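Local atomic coordinates of periplasmic binding protein (Mycobacterium smegmatis, PDB entry 4MDY), a protein that probably binds an iron-containing solute, such as a ferric siderophore, outside the cell membrane and hands it to an ABC transporter for uptake. Residues V17-G22 and D110-L115; G59-P62 and W66-A69; W196-L201 and L206-V211. All blocks are in the same frame, centred on the assembly; numbering follows the deposited sequence.

Contact 1 (V17-G22 and D110-L115); sequences VRHAFG and DTYAKL
The type I turn H19-G22, which links the antiparallel strands 15-19 and 22-26, rests its aromatic side chains on Y112 of helix 109-116. F21 lays its CB over one face of the Y112 ring, a CH-pi contact 3.8 Å from F21 CB to the ring centroid and 21° off the normal. The two rings are near parallel but slid apart; F21 CB comes closest, while F21 CG and CD2 lie beside Y112 CB and CG. Y112 reaches the turn because its CG stands anti to the backbone N (chi1 171°), carrying the phenol off the helix until its OH lies at the H19 ring edge, 3.1 Å from H19 CE1. The imidazole is held within the turn: F21 N donates to H19 ND1 (3.1 Å), nearly in the ring plane, which fixes the ring's rotation. T24 OG1 is hydrogen-bonded to both H19 NE2 and Y112 OH, and a water lies 2.8 Å from Y112 OH. Histidine suits its place by serving the turn through one nitrogen and T24 through the other; tyrosine combines an apolar face with a polar end. H19, F21 and Y112 thus form an aromatic cluster between a beta hairpin and a helix.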
ATOM      1  N   VAL A  17     -12.525   2.573  19.361  1.00 21.24           N
ATOM      2  CA  VAL A  17     -11.755   1.596  18.583  1.00 21.27           C
ATOM      3  C   VAL A  17     -10.650   0.995  19.431  1.00 20.43           C
ATOM      4  O   VAL A  17     -10.111   1.651  20.313  1.00 21.65           O
ATOM      5  CB  VAL A  17     -11.167   2.174  17.274  1.00 20.31           C
ATOM      6  CG1 VAL A  17     -12.286   2.627  16.352  1.00 21.27           C
ATOM      7  CG2 VAL A  17     -10.196   3.313  17.544  1.00 20.44           C
ATOM      8  N   ARG A  18     -10.327  -0.260  19.145  1.00 22.43           N
ATOM      9  CA  ARG A  18      -9.340  -1.012  19.904  1.00 24.98           C
ATOM     10  C   ARG A  18      -8.104  -1.237  19.050  1.00 21.35           C
ATOM     11  O   ARG A  18      -8.200  -1.669  17.901  1.00 24.33           O
ATOM     12  CB  ARG A  18      -9.940  -2.343  20.355  1.00 29.16           C
ATOM     13  CG  ARG A  18     -11.310  -2.175  20.993  1.00 36.99           C
ATOM     14  CD  ARG A  18     -11.847  -3.488  21.529  1.00 47.04           C
ATOM     15  NE  ARG A  18     -11.141  -3.909  22.742  1.00 57.38           N
ATOM     16  CZ  ARG A  18     -11.479  -3.576  23.993  1.00 59.53           C
ATOM     17  NH1 ARG A  18     -12.532  -2.795  24.241  1.00 57.27           N
ATOM     18  NH2 ARG A  18     -10.754  -4.038  25.012  1.00 58.07           N
ATOM     19  N   HIS A  19      -6.944  -0.923  19.608  1.00 22.57           N
ATOM     20  CA  HIS A  19      -5.695  -0.989  18.859  1.00 21.81           C
ATOM     21  C   HIS A  19      -4.555  -1.479  19.764  1.00 21.49           C
ATOM     22  O   HIS A  19      -4.784  -1.867  20.920  1.00 22.13           O
ATOM     23  CB  HIS A  19      -5.396   0.388  18.233  1.00 20.95           C
ATOM     24  CG  HIS A  19      -5.441   1.519  19.210  1.00 17.74           C
ATOM     25  ND1 HIS A  19      -4.520   1.660  20.222  1.00 19.91           N
ATOM     26  CD2 HIS A  19      -6.301   2.557  19.341  1.00 18.18           C
ATOM     27  CE1 HIS A  19      -4.806   2.732  20.936  1.00 20.96           C
ATOM     28  NE2 HIS A  19      -5.884   3.295  20.424  1.00 20.21           N
ATOM     29  N   ALA A  20      -3.335  -1.454  19.241  1.00 19.79           N
ATOM     30  CA  ALA A  20      -2.173  -2.028  19.928  1.00 23.29           C
ATOM     31  C   ALA A  20      -1.876  -1.407  21.296  1.00 23.08           C
ATOM     32  O   ALA A  20      -1.269  -2.048  22.142  1.00 23.09           O
ATOM     33  CB  ALA A  20      -0.940  -1.932  19.042  1.00 23.30           C
ATOM     34  N   PHE A  21      -2.286  -0.159  21.495  1.00 23.71           N
ATOM     35  CA  PHE A  21      -2.006   0.577  22.730  1.00 26.70           C
ATOM     36  C   PHE A  21      -3.244   0.825  23.594  1.00 26.56           C
ATOM     37  O   PHE A  21      -3.228   1.664  24.493  1.00 29.41           O
ATOM     38  CB  PHE A  21      -1.297   1.877  22.359  1.00 26.96           C
ATOM     39  CG  PHE A  21      -0.094   1.645  21.497  1.00 26.06           C
ATOM     40  CD1 PHE A  21       0.993   0.940  21.995  1.00 27.38           C
ATOM     41  CD2 PHE A  21      -0.062   2.070  20.179  1.00 27.29           C
ATOM     42  CE1 PHE A  21       2.100   0.691  21.211  1.00 26.65           C
ATOM     43  CE2 PHE A  21       1.049   1.828  19.386  1.00 28.85           C
ATOM     44  CZ  PHE A  21       2.130   1.137  19.902  1.00 30.71           C
ATOM     45  N   GLY A  22      -4.302   0.064  23.333  1.00 27.59           N
ATOM     46  CA  GLY A  22      -5.523   0.133  24.112  1.00 29.16           C
ATOM     47  C   GLY A  22      -6.687   0.630  23.284  1.00 27.39           C
ATOM     48  O   GLY A  22      -6.828   0.266  22.117  1.00 31.59           O
ATOM     49  N   ASP A 110       5.171   5.199  23.561  1.00 28.11           N
ATOM     50  CA  ASP A 110       5.544   6.542  24.004  1.00 30.76           C
ATOM     51  C   ASP A 110       4.925   7.594  23.085  1.00 27.36           C
ATOM     52  O   ASP A 110       4.250   8.507  23.545  1.00 26.75           O
ATOM     53  CB  ASP A 110       7.070   6.686  24.024  1.00 35.60           C
ATOM     54  CG  ASP A 110       7.526   8.075  24.443  1.00 42.06           C
ATOM     55  OD1 ASP A 110       7.009   8.595  25.458  1.00 43.99           O
ATOM     56  OD2 ASP A 110       8.406   8.644  23.756  1.00 55.36           O
ATOM     57  N   THR A 111       5.143   7.432  21.785  1.00 24.85           N
ATOM     58  CA  THR A 111       4.654   8.378  20.788  1.00 24.10           C
ATOM     59  C   THR A 111       3.130   8.390  20.702  1.00 21.77           C
ATOM     60  O   THR A 111       2.530   9.437  20.494  1.00 21.54           O
ATOM     61  CB  THR A 111       5.281   8.082  19.416  1.00 26.53           C
ATOM     62  OG1 THR A 111       6.707   8.079  19.554  1.00 29.96           O
ATOM     63  CG2 THR A 111       4.897   9.136  18.406  1.00 29.85           C
ATOM     64  N   TYR A 112       2.506   7.230  20.873  1.00 20.51           N
ATOM     65  CA  TYR A 112       1.058   7.163  21.017  1.00 20.67           C
ATOM     66  C   TYR A 112       0.572   8.028  22.182  1.00 21.02           C
ATOM     67  O   TYR A 112      -0.386   8.777  22.035  1.00 21.99           O
ATOM     68  CB  TYR A 112       0.590   5.723  21.227  1.00 22.16           C
ATOM     69  CG  TYR A 112      -0.878   5.635  21.587  1.00 23.03           C
ATOM     70  CD1 TYR A 112      -1.859   5.799  20.612  1.00 23.39           C
ATOM     71  CD2 TYR A 112      -1.287   5.425  22.901  1.00 23.09           C
ATOM     72  CE1 TYR A 112      -3.200   5.727  20.930  1.00 22.06           C
ATOM     73  CE2 TYR A 112      -2.630   5.355  23.228  1.00 24.39           C
ATOM     74  CZ  TYR A 112      -3.584   5.511  22.234  1.00 23.81           C
ATOM     75  OH  TYR A 112      -4.924   5.438  22.527  1.00 24.34           O
ATOM     76  N   ALA A 113       1.230   7.919  23.335  1.00 21.66           N
ATOM     77  CA  ALA A 113       0.861   8.732  24.503  1.00 23.27           C
ATOM     78  C   ALA A 113       0.976  10.232  24.199  1.00 23.11           C
ATOM     79  O   ALA A 113       0.090  11.020  24.541  1.00 21.68           O
ATOM     80  CB  ALA A 113       1.713   8.353  25.711  1.00 22.70           C
ATOM     81  N   LYS A 114       2.052  10.612  23.517  1.00 23.98           N
ATOM     82  CA  LYS A 114       2.268  12.005  23.116  1.00 24.44           C
ATOM     83  C   LYS A 114       1.204  12.541  22.151  1.00 24.08           C
ATOM     84  O   LYS A 114       0.740  13.681  22.294  1.00 21.30           O
ATOM     85  CB  LYS A 114       3.649  12.151  22.482  1.00 25.92           C
ATOM     86  CG  LYS A 114       4.793  11.944  23.456  1.00 25.13           C
ATOM     87  CD  LYS A 114       6.125  11.949  22.732  1.00 26.90           C
ATOM     88  CE  LYS A 114       7.279  11.902  23.715  1.00 29.30           C
ATOM     89  NZ  LYS A 114       8.549  11.498  23.052  1.00 32.36           N
ATOM     90  N   LEU A 115       0.827  11.728  21.167  1.00 22.42           N
ATOM     91  CA  LEU A 115      -0.211  12.118  20.212  1.00 22.33           C
ATOM     92  C   LEU A 115      -1.591  12.153  20.874  1.00 21.70           C
ATOM     93  O   LEU A 115      -2.416  13.009  20.546  1.00 21.34           O
ATOM     94  CB  LEU A 115      -0.223  11.170  19.003  1.00 22.24           C
ATOM     95  CG  LEU A 115       1.012  11.185  18.094  1.00 21.85           C
ATOM     96  CD1 LEU A 115       0.871  10.106  17.022  1.00 22.82           C
ATOM     97  CD2 LEU A 115       1.243  12.543  17.449  1.00 23.09           C
TER
HETATM   98  O   HOH W   1      -5.473   4.226  24.943  1.00 31.76           O

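Contact 2 (G59-P62 and W66-A69); sequences GGEP and WPWA
E61 sets its CG over one face of the W66 indole. It sits above the five-membered ring, 3.4 Å from E61 CG to the centroid of that W66 ring and only 4° off the normal, a nearly vertical CH-pi contact. The closest single atom is W66 CE2, 3.5 Å from E61 CG. Beyond CG the chain bends (chi2 -70°) and carries E61 OE2 to the six-membered ring, within 3.8 Å of W66 CE3. The carboxylate plane is inclined by 32° to the ring. The other oxygen, E61 OE1, lies beside P67, 3.6 Å from P67 CD.

G59 CA meets the benzo ring beside CE2, 3.8 Å from W66 CZ2. Glycine fits here for two reasons: a side chain would run into the tryptophan, and the backbone has a positive phi that crowds a CB against the preceding carbonyl. P67 stands near the start of the weakly bonded helix 67-73, where a proline's missing N-H is tolerated. Around the buried indole, F58 and F273 add inclined rings, while K265 NZ on helix 265-273 is hydrogen-bonded to G59 O and makes a weak, long ion pair with E61 OE2.

The chemistry is therefore divided along one side chain: the methylene of E61 supplies the apolar cover and its charged end extends towards K265. Placing the carboxylate over the electron-rich indole should bring little attraction in itself, and K265 may give the charge weak, distant compensation.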
ATOM      1  N   GLY A  59       7.512   9.381  -4.411  1.00 24.48           N
ATOM      2  CA  GLY A  59       6.970   9.704  -5.729  1.00 25.57           C
ATOM      3  C   GLY A  59       6.786  11.177  -6.057  1.00 25.15           C
ATOM      4  O   GLY A  59       6.431  11.513  -7.185  1.00 27.12           O
ATOM      5  N   GLY A  60       7.009  12.057  -5.084  1.00 27.06           N
ATOM      6  CA  GLY A  60       6.874  13.502  -5.295  1.00 25.95           C
ATOM      7  C   GLY A  60       5.528  13.935  -5.843  1.00 27.95           C
ATOM      8  O   GLY A  60       5.457  14.803  -6.711  1.00 29.74           O
ATOM      9  N   GLU A  61       4.457  13.323  -5.347  1.00 27.24           N
ATOM     10  CA  GLU A  61       3.108  13.647  -5.794  1.00 26.25           C
ATOM     11  C   GLU A  61       2.609  14.875  -5.043  1.00 23.45           C
ATOM     12  O   GLU A  61       2.999  15.093  -3.901  1.00 25.39           O
ATOM     13  CB  GLU A  61       2.167  12.473  -5.532  1.00 25.34           C
ATOM     14  CG  GLU A  61       2.588  11.186  -6.223  1.00 26.90           C
ATOM     15  CD  GLU A  61       2.429  11.235  -7.734  1.00 24.35           C
ATOM     16  OE1 GLU A  61       1.537  11.959  -8.223  1.00 25.73           O
ATOM     17  OE2 GLU A  61       3.193  10.538  -8.440  1.00 28.98           O
ATOM     18  N   PRO A  62       1.740  15.677  -5.676  1.00 25.17           N
ATOM     19  CA  PRO A  62       1.203  16.864  -4.991  1.00 27.40           C
ATOM     20  C   PRO A  62       0.415  16.507  -3.726  1.00 27.58           C
ATOM     21  O   PRO A  62      -0.525  15.692  -3.776  1.00 24.34           O
ATOM     22  CB  PRO A  62       0.293  17.518  -6.041  1.00 29.89           C
ATOM     23  CG  PRO A  62       0.152  16.527  -7.148  1.00 30.21           C
ATOM     24  CD  PRO A  62       1.315  15.600  -7.083  1.00 28.97           C
ATOM     25  N   TRP A  66      -1.569  10.550  -4.456  1.00 20.95           N
ATOM     26  CA  TRP A  66      -1.339   9.990  -5.785  1.00 21.59           C
ATOM     27  C   TRP A  66      -2.577  10.160  -6.675  1.00 22.57           C
ATOM     28  O   TRP A  66      -3.671  10.454  -6.169  1.00 21.26           O
ATOM     29  CB  TRP A  66      -0.923   8.514  -5.657  1.00 20.09           C
ATOM     30  CG  TRP A  66       0.508   8.346  -5.189  1.00 18.19           C
ATOM     31  CD1 TRP A  66       1.027   8.720  -3.982  1.00 17.65           C
ATOM     32  CD2 TRP A  66       1.592   7.771  -5.926  1.00 16.36           C
ATOM     33  NE1 TRP A  66       2.358   8.411  -3.920  1.00 16.77           N
ATOM     34  CE2 TRP A  66       2.731   7.825  -5.102  1.00 17.59           C
ATOM     35  CE3 TRP A  66       1.712   7.220  -7.204  1.00 18.18           C
ATOM     36  CZ2 TRP A  66       3.974   7.337  -5.513  1.00 18.64           C
ATOM     37  CZ3 TRP A  66       2.946   6.739  -7.608  1.00 16.77           C
ATOM     38  CH2 TRP A  66       4.053   6.794  -6.763  1.00 17.42           C
ATOM     39  N   PRO A  67      -2.412   9.988  -8.006  1.00 22.30           N
ATOM     40  CA  PRO A  67      -3.487  10.317  -8.946  1.00 22.67           C
ATOM     41  C   PRO A  67      -4.848   9.680  -8.655  1.00 20.59           C
ATOM     42  O   PRO A  67      -5.872  10.293  -8.904  1.00 22.18           O
ATOM     43  CB  PRO A  67      -2.929   9.828 -10.287  1.00 24.78           C
ATOM     44  CG  PRO A  67      -1.454   9.988 -10.141  1.00 24.56           C
ATOM     45  CD  PRO A  67      -1.183   9.582  -8.717  1.00 23.87           C
ATOM     46  N   TRP A  68      -4.858   8.462  -8.128  1.00 20.54           N
ATOM     47  CA  TRP A  68      -6.118   7.763  -7.848  1.00 18.29           C
ATOM     48  C   TRP A  68      -6.913   8.344  -6.669  1.00 17.60           C
ATOM     49  O   TRP A  68      -8.047   7.942  -6.440  1.00 20.58           O
ATOM     50  CB  TRP A  68      -5.852   6.276  -7.608  1.00 17.96           C
ATOM     51  CG  TRP A  68      -4.880   6.040  -6.514  1.00 16.77           C
ATOM     52  CD1 TRP A  68      -5.125   6.108  -5.175  1.00 15.26           C
ATOM     53  CD2 TRP A  68      -3.487   5.736  -6.652  1.00 17.21           C
ATOM     54  NE1 TRP A  68      -3.980   5.850  -4.474  1.00 17.29           N
ATOM     55  CE2 TRP A  68      -2.958   5.621  -5.353  1.00 16.79           C
ATOM     56  CE3 TRP A  68      -2.635   5.548  -7.751  1.00 19.35           C
ATOM     57  CZ2 TRP A  68      -1.615   5.316  -5.113  1.00 16.25           C
ATOM     58  CZ3 TRP A  68      -1.298   5.236  -7.510  1.00 17.62           C
ATOM     59  CH2 TRP A  68      -0.806   5.125  -6.202  1.00 17.45           C
ATOM     60  N   ALA A  69      -6.319   9.262  -5.908  1.00 16.94           N
ATOM     61  CA  ALA A  69      -7.024   9.916  -4.810  1.00 17.99           C
ATOM     62  C   ALA A  69      -7.170  11.437  -4.984  1.00 21.00           C
ATOM     63  O   ALA A  69      -7.730  12.102  -4.111  1.00 19.60           O
ATOM     64  CB  ALA A  69      -6.342   9.599  -3.492  1.00 18.55           C
TER

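Contact 3 (W196-L201 and L206-V211)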
ATOM      1  N   TRP A 196      -0.008 -10.901   3.261  1.00 18.01           N
ATOM      2  CA  TRP A 196      -1.157 -10.095   2.879  1.00 18.23           C
ATOM      3  C   TRP A 196      -0.899  -9.284   1.607  1.00 17.72           C
ATOM      4  O   TRP A 196      -1.802  -9.116   0.797  1.00 17.07           O
ATOM      5  CB  TRP A 196      -1.633  -9.197   4.020  1.00 17.69           C
ATOM      6  CG  TRP A 196      -0.850  -7.946   4.293  1.00 17.41           C
ATOM      7  CD1 TRP A 196       0.031  -7.745   5.310  1.00 19.36           C
ATOM      8  CD2 TRP A 196      -0.939  -6.692   3.588  1.00 17.10           C
ATOM      9  NE1 TRP A 196       0.513  -6.453   5.275  1.00 20.12           N
ATOM     10  CE2 TRP A 196      -0.068  -5.788   4.231  1.00 17.55           C
ATOM     11  CE3 TRP A 196      -1.663  -6.251   2.481  1.00 16.91           C
ATOM     12  CZ2 TRP A 196       0.102  -4.469   3.795  1.00 19.32           C
ATOM     13  CZ3 TRP A 196      -1.502  -4.939   2.050  1.00 18.02           C
ATOM     14  CH2 TRP A 196      -0.619  -4.067   2.702  1.00 19.42           C
ATOM     15  N   ARG A 197       0.334  -8.817   1.430  1.00 17.51           N
ATOM     16  CA  ARG A 197       0.693  -8.022   0.253  1.00 19.33           C
ATOM     17  C   ARG A 197       0.602  -8.769  -1.074  1.00 20.52           C
ATOM     18  O   ARG A 197       0.460  -8.139  -2.117  1.00 21.41           O
ATOM     19  CB  ARG A 197       2.097  -7.459   0.391  1.00 20.39           C
ATOM     20  CG  ARG A 197       2.198  -6.304   1.365  1.00 24.26           C
ATOM     21  CD  ARG A 197       3.453  -5.489   1.087  1.00 29.42           C
ATOM     22  NE  ARG A 197       3.350  -4.160   1.668  1.00 38.63           N
ATOM     23  CZ  ARG A 197       2.843  -3.078   1.068  1.00 40.72           C
ATOM     24  NH1 ARG A 197       2.817  -1.937   1.731  1.00 45.43           N
ATOM     25  NH2 ARG A 197       2.375  -3.108  -0.176  1.00 41.53           N
ATOM     26  N   THR A 198       0.697 -10.094  -1.045  1.00 21.37           N
ATOM     27  CA  THR A 198       0.560 -10.883  -2.277  1.00 21.92           C
ATOM     28  C   THR A 198      -0.849 -11.458  -2.462  1.00 21.66           C
ATOM     29  O   THR A 198      -1.117 -12.108  -3.469  1.00 22.07           O
ATOM     30  CB  THR A 198       1.595 -12.026  -2.342  1.00 22.42           C
ATOM     31  OG1 THR A 198       1.439 -12.902  -1.218  1.00 20.31           O
ATOM     32  CG2 THR A 198       3.015 -11.464  -2.346  1.00 23.11           C
ATOM     33  N   ASP A 199      -1.751 -11.220  -1.507  1.00 23.04           N
ATOM     34  CA  ASP A 199      -3.108 -11.776  -1.595  1.00 25.03           C
ATOM     35  C   ASP A 199      -3.797 -11.411  -2.905  1.00 21.90           C
ATOM     36  O   ASP A 199      -4.482 -12.244  -3.502  1.00 25.38           O
ATOM     37  CB  ASP A 199      -3.990 -11.325  -0.422  1.00 28.89           C
ATOM     38  CG  ASP A 199      -3.711 -12.090   0.862  1.00 32.73           C
ATOM     39  OD1 ASP A 199      -3.077 -13.169   0.812  1.00 38.44           O
ATOM     40  OD2 ASP A 199      -4.139 -11.608   1.932  1.00 35.82           O
ATOM     41  N   PHE A 200      -3.618 -10.175  -3.357  1.00 20.02           N
ATOM     42  CA  PHE A 200      -4.260  -9.740  -4.587  1.00 20.93           C
ATOM     43  C   PHE A 200      -3.852 -10.601  -5.783  1.00 19.56           C
ATOM     44  O   PHE A 200      -4.667 -10.837  -6.658  1.00 23.85           O
ATOM     45  CB  PHE A 200      -4.021  -8.249  -4.863  1.00 21.62           C
ATOM     46  CG  PHE A 200      -2.666  -7.921  -5.412  1.00 22.05           C
ATOM     47  CD1 PHE A 200      -1.575  -7.741  -4.566  1.00 20.83           C
ATOM     48  CD2 PHE A 200      -2.483  -7.748  -6.776  1.00 24.78           C
ATOM     49  CE1 PHE A 200      -0.329  -7.418  -5.080  1.00 22.49           C
ATOM     50  CE2 PHE A 200      -1.242  -7.412  -7.291  1.00 23.82           C
ATOM     51  CZ  PHE A 200      -0.164  -7.247  -6.445  1.00 22.49           C
ATOM     52  N   LEU A 201      -2.611 -11.083  -5.798  1.00 19.85           N
ATOM     53  CA  LEU A 201      -2.138 -11.947  -6.876  1.00 20.22           C
ATOM     54  C   LEU A 201      -2.800 -13.316  -6.799  1.00 21.26           C
ATOM     55  O   LEU A 201      -3.243 -13.856  -7.821  1.00 20.99           O
ATOM     56  CB  LEU A 201      -0.619 -12.098  -6.831  1.00 21.35           C
ATOM     57  CG  LEU A 201       0.186 -10.818  -7.079  1.00 22.89           C
ATOM     58  CD1 LEU A 201       1.645 -11.050  -6.733  1.00 24.09           C
ATOM     59  CD2 LEU A 201       0.042 -10.348  -8.516  1.00 23.93           C
ATOM     60  N   LEU A 206      -3.273 -16.492  -9.606  1.00 27.54           N
ATOM     61  CA  LEU A 206      -1.850 -16.797  -9.722  1.00 25.95           C
ATOM     62  C   LEU A 206      -1.335 -17.582  -8.525  1.00 25.76           C
ATOM     63  O   LEU A 206      -1.938 -17.578  -7.443  1.00 28.49           O
ATOM     64  CB  LEU A 206      -1.035 -15.508  -9.844  1.00 24.11           C
ATOM     65  CG  LEU A 206      -1.330 -14.648 -11.065  1.00 24.88           C
ATOM     66  CD1 LEU A 206      -0.760 -13.249 -10.891  1.00 25.61           C
ATOM     67  CD2 LEU A 206      -0.778 -15.300 -12.321  1.00 25.95           C
ATOM     68  N   THR A 207      -0.211 -18.256  -8.742  1.00 24.42           N
ATOM     69  CA  THR A 207       0.525 -18.917  -7.682  1.00 24.82           C
ATOM     70  C   THR A 207       1.665 -17.998  -7.259  1.00 24.85           C
ATOM     71  O   THR A 207       2.472 -17.546  -8.080  1.00 25.56           O
ATOM     72  CB  THR A 207       1.053 -20.296  -8.131  1.00 26.00           C
ATOM     73  OG1 THR A 207      -0.053 -21.198  -8.296  1.00 25.71           O
ATOM     74  CG2 THR A 207       2.016 -20.872  -7.112  1.00 28.08           C
ATOM     75  N   VAL A 208       1.703 -17.707  -5.968  1.00 23.34           N
ATOM     76  CA  VAL A 208       2.704 -16.830  -5.390  1.00 24.48           C
ATOM     77  C   VAL A 208       3.787 -17.710  -4.775  1.00 22.31           C
ATOM     78  O   VAL A 208       3.570 -18.356  -3.749  1.00 24.29           O
ATOM     79  CB  VAL A 208       2.069 -15.908  -4.329  1.00 26.56           C
ATOM     80  CG1 VAL A 208       3.118 -15.061  -3.634  1.00 30.02           C
ATOM     81  CG2 VAL A 208       1.024 -15.004  -4.973  1.00 28.74           C
ATOM     82  N   LEU A 209       4.949 -17.730  -5.419  1.00 26.72           N
ATOM     83  CA  LEU A 209       6.092 -18.524  -4.970  1.00 28.45           C
ATOM     84  C   LEU A 209       6.654 -18.050  -3.634  1.00 25.94           C
ATOM     85  O   LEU A 209       6.769 -16.854  -3.396  1.00 22.31           O
ATOM     86  CB  LEU A 209       7.226 -18.432  -5.998  1.00 30.15           C
ATOM     87  CG  LEU A 209       7.059 -19.153  -7.324  1.00 32.70           C
ATOM     88  CD1 LEU A 209       8.277 -18.869  -8.196  1.00 31.49           C
ATOM     89  CD2 LEU A 209       6.869 -20.650  -7.097  1.00 34.67           C
ATOM     90  N   GLN A 210       7.015 -18.998  -2.775  1.00 30.02           N
ATOM     91  CA  GLN A 210       7.825 -18.697  -1.598  1.00 30.78           C
ATOM     92  C   GLN A 210       9.147 -18.079  -2.042  1.00 27.93           C
ATOM     93  O   GLN A 210       9.812 -18.593  -2.937  1.00 28.17           O
ATOM     94  CB  GLN A 210       8.092 -19.960  -0.760  1.00 37.42           C
ATOM     95  CG  GLN A 210       7.211 -20.080   0.475  1.00 45.26           C
ATOM     96  CD  GLN A 210       7.452 -18.955   1.473  1.00 52.27           C
ATOM     97  OE1 GLN A 210       8.571 -18.448   1.603  1.00 62.80           O
ATOM     98  NE2 GLN A 210       6.400 -18.555   2.179  1.00 58.35           N
ATOM     99  N   VAL A 211       9.513 -16.968  -1.419  1.00 25.29           N
ATOM    100  CA  VAL A 211      10.712 -16.240  -1.795  1.00 25.94           C
ATOM    101  C   VAL A 211      11.180 -15.420  -0.582  1.00 25.37           C
ATOM    102  O   VAL A 211      10.352 -14.935   0.190  1.00 22.95           O
ATOM    103  CB  VAL A 211      10.430 -15.337  -3.031  1.00 26.90           C
ATOM    104  CG1 VAL A 211       9.491 -14.187  -2.684  1.00 28.08           C
ATOM    105  CG2 VAL A 211      11.710 -14.790  -3.630  1.00 29.63           C
TER
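V208 sets its CG1 anti to the backbone N (chi1 175°) and its CG2 beside that nitrogen, so the first methyl goes to T198 and the second chiefly to L201, while also skirting T198. V208 CG1 lies 3.6 Å from T198 CB; V208 CG2 lies 3.8 Å from L201 CB. In T198 the hydroxyl takes the position between the backbone N and the carbonyl carbon, where it bonds to the carbonyl O of G195. V208 CG1 rests on CB, OG1 and CG2 of the threonine together, and G195 O satisfies the hydroxyl's polarity. A beta-branched residue suits both places: it is broad close to the backbone, where segment 196-201 meets the strand.

The pair belongs to a helix-to-strand connection in an alpha/beta domain. Helix 199-203 packs beside strand 207-208, which is an outermost strand of the four-stranded parallel sheet, next to strand 176-181; T207 makes the backbone bonds with K175 and A177 on that side.

At the end of the connection L206 N donates to L201 O, 3.2 Å apart, with the donor tilted 26° from the carbonyl plane and an N-H...O angle of 144°, a bent bond that ties the returning chain to the helix. L206 CB lies 3.4 Å from the same carbonyl O. Further out the two leucines cross obliquely and touch only by their ends, L201 CD2 to L206 CD1 at 3.8 Å. Both leucines are buried, and L206 also packs against L290 of helix 279-294.

The three contacts are separate, none touching another. Along the chain, contact 2 is nested inside the loop that contact 1 closes, and contact 3 follows both. Contacts 1 and 2 lie with centres about 29 Å apart, contacts 1 and 3 about 31 Å. Contacts 2 and 3 are on opposite sides of the chain's centre, their centres about 26 Å apart, but their nearest atoms come within about 11 Å. Helix 265-273 reaches both: K265 and F273 meet contact 2, and A272 O accepts from R197 NH2 in segment 196-201. Solute-binding proteins of this family usually hold their ligand between two lobes.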